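Local coordinates for purine nucleoside phosphorylase (Schistosoma mansoni, PDB 6B6K), which catalyses the reversible phosphorolysis of purine nucleosides such as inosine and guanosine to the free base and ribose 1-phosphate, at residues L113-L118 with M221-E226; V132-H137 with G192-N197; G120-K125 with N245-D250. All coordinates share one frame; numbering follows the deposited sequence.

Contact 1. Residues L113-L118 with M221-E226; sequences LLITNL and MSTVPE. With CVG (6-methylpyridazin-3-ol), chain I; DMS (dimethyl sulfoxide), chain H.
With chi1 at 64°, Asn-117 holds its amide between its own backbone N and carbonyl carbon and presents ND2 to Thr-223, whose OG1 is set anti to its carbonyl carbon (chi1 -62°). The resulting hydrogen bond, Asn-117 ND2 to Thr-223 OG1, spans 2.9 Å but is bent, with 142° at the hydrogen, and the hydroxyl lies somewhat out of the amide plane; the two side chains cross at about a right angle. Thr-223 OG1 in turn donates to Ser-222 OG at 3.1 Å, so the threonine oxygen accepts from one side chain and donates to another. The amide is fixed from its other end as well, because Asn-117 OD1 is bonded to Ser-241. Ile-115 flanks these bonds, its CG2 3.9 Å from Thr-223 OG1 and its CD1 4.4 Å from Glu-226 CB.

A dimethyl sulfoxide, probably from the crystallisation liquor, sits against Ser-222 and over Asn-117 CB. One water joins the segments, donating to Leu-118 O at 2.9 Å and accepting from Met-221 N. Beyond it, Met-221 CE packs 3.7 Å from the oxygen of the bound 6-methylpyridazin-3-ol, so this end of the contact lines the ligand pocket.

The contact sets strand 112-121 against the loop leading into helix 224-232. Glu-226 turns its carboxylate to a salt bridge with Arg-86, Tyr-194 of strand 189-196 packs on Asn-117, and Phe-277 of helix 259-283 covers Thr-116 on the strand's far face.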
loop_
_atom_site.group_PDB
_atom_site.type_symbol
_atom_site.label_atom_id
_atom_site.label_comp_id
_atom_site.label_asym_id
_atom_site.label_seq_id
_atom_site.Cartn_x
_atom_site.Cartn_y
_atom_site.Cartn_z
ATOM N N LEU A 113 24.856 0.309 12.359
ATOM C CA LEU A 113 24.181 1.517 11.865
ATOM C C LEU A 113 23.294 2.064 12.981
ATOM O O LEU A 113 22.461 1.326 13.527
ATOM C CB LEU A 113 23.341 1.188 10.620
ATOM C CG LEU A 113 22.490 2.299 10.014
ATOM C CD1 LEU A 113 23.326 3.487 9.534
ATOM C CD2 LEU A 113 21.644 1.748 8.839
ATOM N N LEU A 114 23.517 3.335 13.364
ATOM C CA LEU A 114 22.773 4.015 14.423
ATOM C C LEU A 114 21.853 5.044 13.776
ATOM O O LEU A 114 22.313 5.823 12.940
ATOM C CB LEU A 114 23.761 4.722 15.365
ATOM C CG LEU A 114 24.930 3.909 15.955
ATOM C CD1 LEU A 114 25.836 4.790 16.830
ATOM C CD2 LEU A 114 24.416 2.735 16.776
ATOM N N ILE A 115 20.556 5.032 14.133
ATOM C CA ILE A 115 19.543 5.872 13.482
ATOM C C ILE A 115 18.700 6.615 14.516
ATOM O O ILE A 115 18.322 6.046 15.548
ATOM C CB ILE A 115 18.623 4.998 12.605
ATOM C CG1 ILE A 115 19.429 4.175 11.613
ATOM C CG2 ILE A 115 17.635 5.857 11.820
ATOM C CD1 ILE A 115 18.596 3.130 10.820
ATOM N N THR A 116 18.420 7.909 14.253
ATOM C CA THR A 116 17.417 8.648 15.019
ATOM C C THR A 116 16.312 9.172 14.095
ATOM O O THR A 116 16.530 9.392 12.898
ATOM C CB THR A 116 18.025 9.797 15.846
ATOM O OG1 THR A 116 18.655 10.769 14.993
ATOM C CG2 THR A 116 19.050 9.270 16.858
ATOM N N ASN A 117 15.121 9.394 14.669
ATOM C CA ASN A 117 13.985 9.960 13.950
ATOM C C ASN A 117 13.076 10.723 14.916
ATOM O O ASN A 117 13.193 10.605 16.146
ATOM C CB ASN A 117 13.191 8.893 13.162
ATOM C CG ASN A 117 12.539 7.865 14.058
ATOM O OD1 ASN A 117 11.703 8.188 14.886
ATOM N ND2 ASN A 117 12.894 6.600 13.872
ATOM N N LEU A 118 12.169 11.525 14.338
ATOM C CA LEU A 118 11.077 12.155 15.075
ATOM C C LEU A 118 9.777 11.406 14.772
ATOM O O LEU A 118 9.491 11.066 13.613
ATOM C CB LEU A 118 10.938 13.630 14.692
ATOM C CG LEU A 118 11.959 14.557 15.371
ATOM C CD1 LEU A 118 12.306 15.686 14.454
ATOM C CD2 LEU A 118 11.369 15.067 16.651
ATOM N N MET A 221 7.592 8.397 9.557
ATOM C CA MET A 221 7.634 8.342 8.096
ATOM C C MET A 221 9.007 7.945 7.542
ATOM O O MET A 221 9.298 8.211 6.363
ATOM C CB MET A 221 7.240 9.710 7.502
ATOM C CG MET A 221 5.911 10.256 7.912
ATOM S SD MET A 221 5.695 11.963 7.260
ATOM C CE MET A 221 4.279 12.462 8.222
ATOM N N SER A 222 9.873 7.359 8.359
ATOM C CA SER A 222 11.241 7.041 7.925
ATOM C C SER A 222 11.670 5.719 8.562
ATOM O O SER A 222 10.843 4.959 9.081
ATOM C CB SER A 222 12.204 8.182 8.306
ATOM O OG SER A 222 12.378 8.198 9.705
ATOM N N THR A 223 12.988 5.461 8.517
ATOM C CA THR A 223 13.684 4.436 9.297
ATOM C C THR A 223 13.499 3.005 8.793
ATOM O O THR A 223 14.488 2.292 8.550
ATOM C CB THR A 223 13.331 4.615 10.775
ATOM O OG1 THR A 223 13.791 5.903 11.199
ATOM C CG2 THR A 223 14.003 3.562 11.677
ATOM N N VAL A 224 12.255 2.544 8.653
ATOM C CA VAL A 224 12.037 1.142 8.272
ATOM C C VAL A 224 12.688 0.779 6.941
ATOM O O VAL A 224 13.287 -0.306 6.848
ATOM C CB VAL A 224 10.532 0.807 8.364
ATOM C CG1 VAL A 224 10.198 -0.505 7.684
ATOM C CG2 VAL A 224 10.056 0.823 9.818
ATOM N N PRO A 225 12.662 1.619 5.888
ATOM C CA PRO A 225 13.397 1.240 4.644
ATOM C C PRO A 225 14.887 0.994 4.843
ATOM O O PRO A 225 15.427 -0.045 4.393
ATOM C CB PRO A 225 13.103 2.404 3.688
ATOM C CG PRO A 225 11.727 2.953 4.195
ATOM C CD PRO A 225 11.874 2.865 5.700
ATOM N N GLU A 226 15.560 1.878 5.581
ATOM C CA GLU A 226 16.994 1.719 5.838
ATOM C C GLU A 226 17.274 0.514 6.736
ATOM O O GLU A 226 18.293 -0.178 6.556
ATOM C CB GLU A 226 17.568 2.982 6.500
ATOM C CG GLU A 226 17.356 4.274 5.808
ATOM C CD GLU A 226 16.149 4.995 6.374
ATOM O OE1 GLU A 226 15.056 4.625 5.999
ATOM O OE2 GLU A 226 16.293 5.901 7.240
HETATM C C4 CVG I . 5.867 12.189 12.552
HETATM C C3 CVG I . 5.398 11.325 11.605
HETATM C C2 CVG I . 4.062 10.754 11.731
HETATM C C1 CVG I . 5.017 12.575 13.638
HETATM O O CVG I . 3.516 9.866 10.784
HETATM N N1 CVG I . 3.267 11.120 12.809
HETATM N N CVG I . 3.734 12.042 13.778
HETATM C C CVG I . 5.553 13.556 14.672
HETATM S S DMS H . 12.416 11.816 10.091
HETATM O O DMS H . 12.251 10.421 10.578
HETATM C C1 DMS H . 12.985 12.827 11.439
HETATM C C2 DMS H . 14.028 12.045 9.326
HETATM O O HOH W 1 8.584 10.954 10.891
#

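Contact 2. Residues V132-H137 with G192-N197; sequences VLIKGH and GVYAFN. With CVG (6-methylpyridazin-3-ol), chain I.
Strands 132-137 and 192-196 run parallel in sense, their axes 4.5 Å apart at closest approach but inclined at 44°, and three backbone hydrogen bonds join them. Gly-192 is held through both its polar atoms: its N donates to Leu-133 O at 3.1 Å, and its O accepts from Lys-135 N in a nearly straight bond of 171°. Further along, Tyr-194 N gives an equally straight bond of 3.0 Å to Gly-136 O. Ile-134 pairs with Gly-192 and His-137 with Tyr-194, three steps on one strand against two on the other; the extra residue amounts to a beta bulge, and the buried N of Gly-136 is left without a partner.

Val-132 lays CG1 against the bare backbone of Gly-192, 3.6 Å from its N. The main side-chain meeting is between Ile-134 and Tyr-194, on the face they share with His-137. Tyr-194 CG is anti to the backbone N (chi1 -179°), which leads the ring away from 132-137 until its OH bonds to the backbone N of Ser-222. Ile-134 CD1 approaches this ring obliquely, 3.6 Å from CD1 of the tyrosine, while Ile-134 CG2 rests near Tyr-194 CB. On the opposite face Val-193 CG1 packs beside Gly-136 O. Lys-135 keeps CG 3.5 Å from Gly-192 O, and its extended chain carries NZ to a salt bridge with Glu-191. His-137 turns its ring away to bond Tyr-168 through ND1, and its O reaches Ser-204 of a neighbouring subunit.

Past the paired region Asn-197 ND2 donates to the oxygen of 6-methylpyridazin-3-ol in a nearly straight bond of 3.0 Å, and two oxygen acceptors, Thr-201 O and the ligand oxygen, share this ND2 group. Backbone bonds thus dominate the pairing, while the end of the strand supplies a side-chain donor to the bound ligand.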
loop_
_atom_site.group_PDB
_atom_site.type_symbol
_atom_site.label_atom_id
_atom_site.label_comp_id
_atom_site.label_asym_id
_atom_site.label_seq_id
_atom_site.Cartn_x
_atom_site.Cartn_y
_atom_site.Cartn_z
ATOM N N VAL A 132 12.273 6.606 22.552
ATOM C CA VAL A 132 11.818 5.210 22.417
ATOM C C VAL A 132 12.872 4.393 21.665
ATOM O O VAL A 132 13.179 4.685 20.498
ATOM C CB VAL A 132 10.452 5.108 21.715
ATOM C CG1 VAL A 132 10.023 3.660 21.510
ATOM C CG2 VAL A 132 9.425 5.849 22.519
ATOM N N LEU A 133 13.438 3.388 22.350
ATOM C CA LEU A 133 14.287 2.390 21.706
ATOM C C LEU A 133 13.384 1.456 20.899
ATOM O O LEU A 133 12.496 0.812 21.460
ATOM C CB LEU A 133 15.046 1.614 22.788
ATOM C CG LEU A 133 15.866 2.415 23.804
ATOM C CD1 LEU A 133 16.573 1.460 24.740
ATOM C CD2 LEU A 133 16.858 3.307 23.078
ATOM N N ILE A 134 13.575 1.403 19.584
ATOM C CA ILE A 134 12.680 0.622 18.726
ATOM C C ILE A 134 13.051 -0.860 18.813
ATOM O O ILE A 134 14.207 -1.235 18.604
ATOM C CB ILE A 134 12.727 1.133 17.277
ATOM C CG1 ILE A 134 12.247 2.587 17.248
ATOM C CG2 ILE A 134 11.866 0.239 16.364
ATOM C CD1 ILE A 134 12.313 3.242 15.876
ATOM N N LYS A 135 12.069 -1.717 19.149
ATOM C CA LYS A 135 12.297 -3.162 19.289
ATOM C C LYS A 135 11.627 -4.004 18.199
ATOM O O LYS A 135 11.882 -5.220 18.135
ATOM C CB LYS A 135 11.842 -3.646 20.678
ATOM C CG LYS A 135 10.367 -3.494 20.943
ATOM C CD LYS A 135 10.022 -4.063 22.321
ATOM C CE LYS A 135 8.523 -4.023 22.588
ATOM N NZ LYS A 135 8.214 -4.493 23.981
ATOM N N GLY A 136 10.822 -3.389 17.330
ATOM C CA GLY A 136 10.125 -4.081 16.244
ATOM C C GLY A 136 9.326 -3.057 15.458
ATOM O O GLY A 136 9.268 -1.871 15.831
ATOM N N HIS A 137 8.737 -3.505 14.334
ATOM C CA HIS A 137 7.980 -2.559 13.493
ATOM C C HIS A 137 6.746 -3.185 12.822
ATOM O O HIS A 137 6.608 -4.410 12.705
ATOM C CB HIS A 137 8.858 -1.848 12.444
ATOM C CG HIS A 137 9.416 -2.741 11.365
ATOM N ND1 HIS A 137 10.763 -2.768 11.055
ATOM C CD2 HIS A 137 8.813 -3.574 10.483
ATOM C CE1 HIS A 137 10.964 -3.600 10.044
ATOM N NE2 HIS A 137 9.801 -4.105 9.683
ATOM N N GLY A 192 9.559 0.240 22.350
ATOM C CA GLY A 192 8.281 0.184 21.650
ATOM C C GLY A 192 8.375 -0.265 20.204
ATOM O O GLY A 192 9.459 -0.366 19.610
ATOM N N VAL A 193 7.187 -0.506 19.640
ATOM C CA VAL A 193 6.977 -0.926 18.249
ATOM C C VAL A 193 6.671 0.301 17.384
ATOM O O VAL A 193 5.757 1.076 17.705
ATOM C CB VAL A 193 5.813 -1.936 18.165
ATOM C CG1 VAL A 193 5.449 -2.259 16.690
ATOM C CG2 VAL A 193 6.130 -3.219 18.964
ATOM N N TYR A 194 7.387 0.433 16.257
ATOM C CA TYR A 194 7.270 1.570 15.332
ATOM C C TYR A 194 6.398 1.229 14.129
ATOM O O TYR A 194 6.681 0.264 13.409
ATOM C CB TYR A 194 8.667 1.951 14.847
ATOM C CG TYR A 194 8.822 3.136 13.893
ATOM C CD1 TYR A 194 9.225 4.373 14.372
ATOM C CD2 TYR A 194 8.670 2.985 12.513
ATOM C CE1 TYR A 194 9.417 5.452 13.518
ATOM C CE2 TYR A 194 8.868 4.071 11.643
ATOM C CZ TYR A 194 9.252 5.294 12.153
ATOM O OH TYR A 194 9.448 6.345 11.286
ATOM N N ALA A 195 5.360 2.045 13.895
ATOM C CA ALA A 195 4.531 1.936 12.690
ATOM C C ALA A 195 5.090 2.870 11.631
ATOM O O ALA A 195 5.252 4.066 11.887
ATOM C CB ALA A 195 3.089 2.353 12.954
ATOM N N PHE A 196 5.326 2.329 10.426
ATOM C CA PHE A 196 5.776 3.122 9.272
ATOM C C PHE A 196 4.538 3.634 8.513
ATOM O O PHE A 196 3.835 2.853 7.858
ATOM C CB PHE A 196 6.681 2.261 8.393
ATOM C CG PHE A 196 7.250 2.958 7.160
ATOM C CD1 PHE A 196 7.358 4.347 7.055
ATOM C CD2 PHE A 196 7.716 2.186 6.090
ATOM C CE1 PHE A 196 7.899 4.943 5.898
ATOM C CE2 PHE A 196 8.232 2.779 4.950
ATOM C CZ PHE A 196 8.327 4.162 4.835
ATOM N N ASN A 197 4.269 4.956 8.633
ATOM C CA ASN A 197 3.304 5.710 7.816
ATOM C C ASN A 197 4.068 6.299 6.629
ATOM O O ASN A 197 4.969 7.120 6.815
ATOM C CB ASN A 197 2.706 6.838 8.668
ATOM C CG ASN A 197 1.901 7.871 7.855
ATOM O OD1 ASN A 197 1.343 7.571 6.796
ATOM N ND2 ASN A 197 1.876 9.131 8.369
HETATM C C4 CVG I . 5.867 12.189 12.552
HETATM C C3 CVG I . 5.398 11.325 11.605
HETATM C C2 CVG I . 4.062 10.754 11.731
HETATM C C1 CVG I . 5.017 12.575 13.638
HETATM O O CVG I . 3.516 9.866 10.784
HETATM N N1 CVG I . 3.267 11.120 12.809
HETATM N N CVG I . 3.734 12.042 13.778
HETATM C C CVG I . 5.553 13.556 14.672
#

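Contact 3. Residues G120-K125 with N245-D250. With CVG (6-methylpyridazin-3-ol), chain I.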
loop_
_atom_site.group_PDB
_atom_site.type_symbol
_atom_site.label_atom_id
_atom_site.label_comp_id
_atom_site.label_asym_id
_atom_site.label_seq_id
_atom_site.Cartn_x
_atom_site.Cartn_y
_atom_site.Cartn_z
ATOM N N GLY A 120 5.446 10.380 16.236
ATOM C CA GLY A 120 4.279 10.593 17.096
ATOM C C GLY A 120 4.065 9.460 18.097
ATOM O O GLY A 120 4.282 8.285 17.781
ATOM N N GLY A 121 3.619 9.822 19.306
ATOM C CA GLY A 121 3.331 8.842 20.340
ATOM C C GLY A 121 1.923 8.290 20.222
ATOM O O GLY A 121 0.963 9.046 20.081
ATOM N N ILE A 122 1.803 6.961 20.295
ATOM C CA ILE A 122 0.522 6.276 20.345
ATOM C C ILE A 122 0.262 5.679 21.735
ATOM O O ILE A 122 -0.802 5.878 22.311
ATOM C CB ILE A 122 0.433 5.191 19.240
ATOM C CG1 ILE A 122 0.691 5.768 17.821
ATOM C CG2 ILE A 122 -0.870 4.469 19.299
ATOM C CD1 ILE A 122 -0.360 6.744 17.312
ATOM N N ASN A 123 1.227 4.926 22.270
ATOM C CA ASN A 123 1.112 4.378 23.621
ATOM C C ASN A 123 0.833 5.492 24.623
ATOM O O ASN A 123 1.448 6.564 24.581
ATOM C CB ASN A 123 2.424 3.668 23.974
ATOM C CG ASN A 123 2.364 2.940 25.305
ATOM O OD1 ASN A 123 2.012 3.520 26.328
ATOM N ND2 ASN A 123 2.673 1.648 25.284
ATOM N N ARG A 124 -0.072 5.217 25.566
ATOM C CA ARG A 124 -0.506 6.272 26.474
ATOM C C ARG A 124 0.571 6.681 27.480
ATOM O O ARG A 124 0.468 7.761 28.062
ATOM C CB ARG A 124 -1.823 5.881 27.153
ATOM C CG ARG A 124 -3.003 5.917 26.174
ATOM C CD ARG A 124 -4.274 5.349 26.775
ATOM N NE ARG A 124 -5.430 5.495 25.889
ATOM C CZ ARG A 124 -6.093 6.636 25.699
ATOM N NH1 ARG A 124 -5.704 7.759 26.308
ATOM N NH2 ARG A 124 -7.143 6.656 24.883
ATOM N N LYS A 125 1.623 5.889 27.667
ATOM C CA LYS A 125 2.672 6.306 28.598
ATOM C C LYS A 125 3.716 7.229 27.966
ATOM O O LYS A 125 4.657 7.630 28.661
ATOM C CB LYS A 125 3.335 5.084 29.247
ATOM C CG LYS A 125 4.193 4.254 28.322
ATOM C CD LYS A 125 4.315 2.814 28.822
ATOM C CE LYS A 125 5.044 1.935 27.808
ATOM N NZ LYS A 125 6.352 2.513 27.394
ATOM N N ASN A 245 4.824 14.333 20.269
ATOM C CA ASN A 245 3.456 14.555 20.741
ATOM C C ASN A 245 2.849 13.201 21.057
ATOM O O ASN A 245 3.391 12.164 20.671
ATOM C CB ASN A 245 2.599 15.208 19.653
ATOM C CG ASN A 245 2.402 14.310 18.436
ATOM O OD1 ASN A 245 3.364 13.840 17.839
ATOM N ND2 ASN A 245 1.150 14.075 18.066
ATOM N N ASN A 246 1.671 13.215 21.695
ATOM C CA ASN A 246 0.851 12.009 21.810
ATOM C C ASN A 246 -0.391 12.199 20.941
ATOM O O ASN A 246 -1.278 12.998 21.276
ATOM C CB ASN A 246 0.476 11.688 23.257
ATOM C CG ASN A 246 -0.124 10.314 23.394
ATOM O OD1 ASN A 246 -1.248 10.087 22.969
ATOM N ND2 ASN A 246 0.650 9.363 23.961
ATOM N N SER A 247 -0.439 11.459 19.824
ATOM C CA SER A 247 -1.498 11.626 18.835
ATOM C C SER A 247 -2.845 11.187 19.369
ATOM O O SER A 247 -3.885 11.692 18.920
ATOM C CB SER A 247 -1.159 10.819 17.565
ATOM O OG SER A 247 0.126 11.150 17.081
ATOM N N ILE A 248 -2.854 10.241 20.322
ATOM C CA ILE A 248 -4.110 9.778 20.893
ATOM C C ILE A 248 -4.712 10.863 21.786
ATOM O O ILE A 248 -5.905 11.152 21.704
ATOM C CB ILE A 248 -3.923 8.425 21.619
ATOM C CG1 ILE A 248 -3.551 7.295 20.639
ATOM C CG2 ILE A 248 -5.176 8.049 22.393
ATOM C CD1 ILE A 248 -4.647 6.898 19.688
ATOM N N LEU A 249 -3.890 11.514 22.623
ATOM C CA LEU A 249 -4.406 12.629 23.417
ATOM C C LEU A 249 -4.882 13.761 22.522
ATOM O O LEU A 249 -5.927 14.364 22.782
ATOM C CB LEU A 249 -3.347 13.157 24.394
ATOM C CG LEU A 249 -2.963 12.280 25.585
ATOM C CD1 LEU A 249 -2.032 13.045 26.524
ATOM C CD2 LEU A 249 -4.178 11.811 26.347
ATOM N N ASP A 250 -4.121 14.077 21.469
ATOM C CA ASP A 250 -4.535 15.166 20.588
ATOM C C ASP A 250 -5.879 14.852 19.931
ATOM O O ASP A 250 -6.702 15.749 19.736
ATOM C CB ASP A 250 -3.462 15.400 19.519
ATOM C CG ASP A 250 -2.101 15.811 20.102
ATOM O OD1 ASP A 250 -2.011 16.214 21.294
ATOM O OD2 ASP A 250 -1.109 15.735 19.339
HETATM C C4 CVG I . 5.867 12.189 12.552
HETATM C C3 CVG I . 5.398 11.325 11.605
HETATM C C2 CVG I . 4.062 10.754 11.731
HETATM C C1 CVG I . 5.017 12.575 13.638
HETATM O O CVG I . 3.516 9.866 10.784
HETATM N N1 CVG I . 3.267 11.120 12.809
HETATM N N CVG I . 3.734 12.042 13.778
HETATM C C CVG I . 5.553 13.556 14.672
#
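Gly-121 is bonded to 245-250 through both backbone polar atoms: its N donates to Asn-245 O at 2.7 Å, and its O accepts from Ser-247 N at 2.8 Å, with that donor lying in the carbonyl plane. The asparagine between these two partners, Asn-246, divides its amide between the segments. Its ND2 makes a weak, bent bond to Asn-123 O, 3.0 Å long, and a second bond to Leu-126 O. Its OD1 accepts from Leu-249 N, also at 3.0 Å and at 161° at the hydrogen, and more weakly from Ile-248 N. With CG anti to the backbone N (chi1 -169°), the side chain lies near Gly-121 O while OD1 turns back over the first turn of the helix.

Asn-246 is therefore the N-cap of helix 247-253, placed exactly where strand 236-246 ends, and the parallel bridge of Gly-121 with Asn-246 sets the end of one parallel strand beside the strand-to-helix junction of its neighbour. Within 120-125, Asn-123 OD1 accepts from Lys-125 N, an Asx turn. Asn-245 ND2 reaches Asp-250 OD2, 30° out of the carboxylate plane on its anti side, and Asn-245 OD1 lies 3.5 Å from Gly-120 CA. Here the junction borders the ligand: Gly-120 N is 3.4 Å from N of 6-methylpyridazin-3-ol.

Farther out, Ile-122 and Ile-248 cross at about a right angle, CG2 to CG1 at 4.1 Å, with Leu-212 of helix 205-213 packed on Ile-122. Ile-248 CG2 lies over one face of the guanidinium of the exposed Arg-124, 3.5 Å from NH2, and Arg-124 NH1 forms a salt bridge with Glu-252.

Overall arrangement
All three contacts reach one mixed sheet and the same bound 6-methylpyridazin-3-ol, but at different depths. Contact 1, its centre about 2 Å from that of the chain, is wholly buried and relies on side-chain hydroxyls and an amide. Contact 2, about 12 Å out, is strand pairing through backbone bonds; it touches contact 1 directly, whereas the nearest atoms of contacts 2 and 3 are about 6 Å apart. Contact 3, about 21 Å out, combines strand pairing with a helix cap and has exposed residues at its edge. Contacts 1 and 3 share strand 112-121, and contact 2 is nested within the chain loops that both close. Neighbouring subunits reach contacts 1 and 2, whereas none touches contact 3.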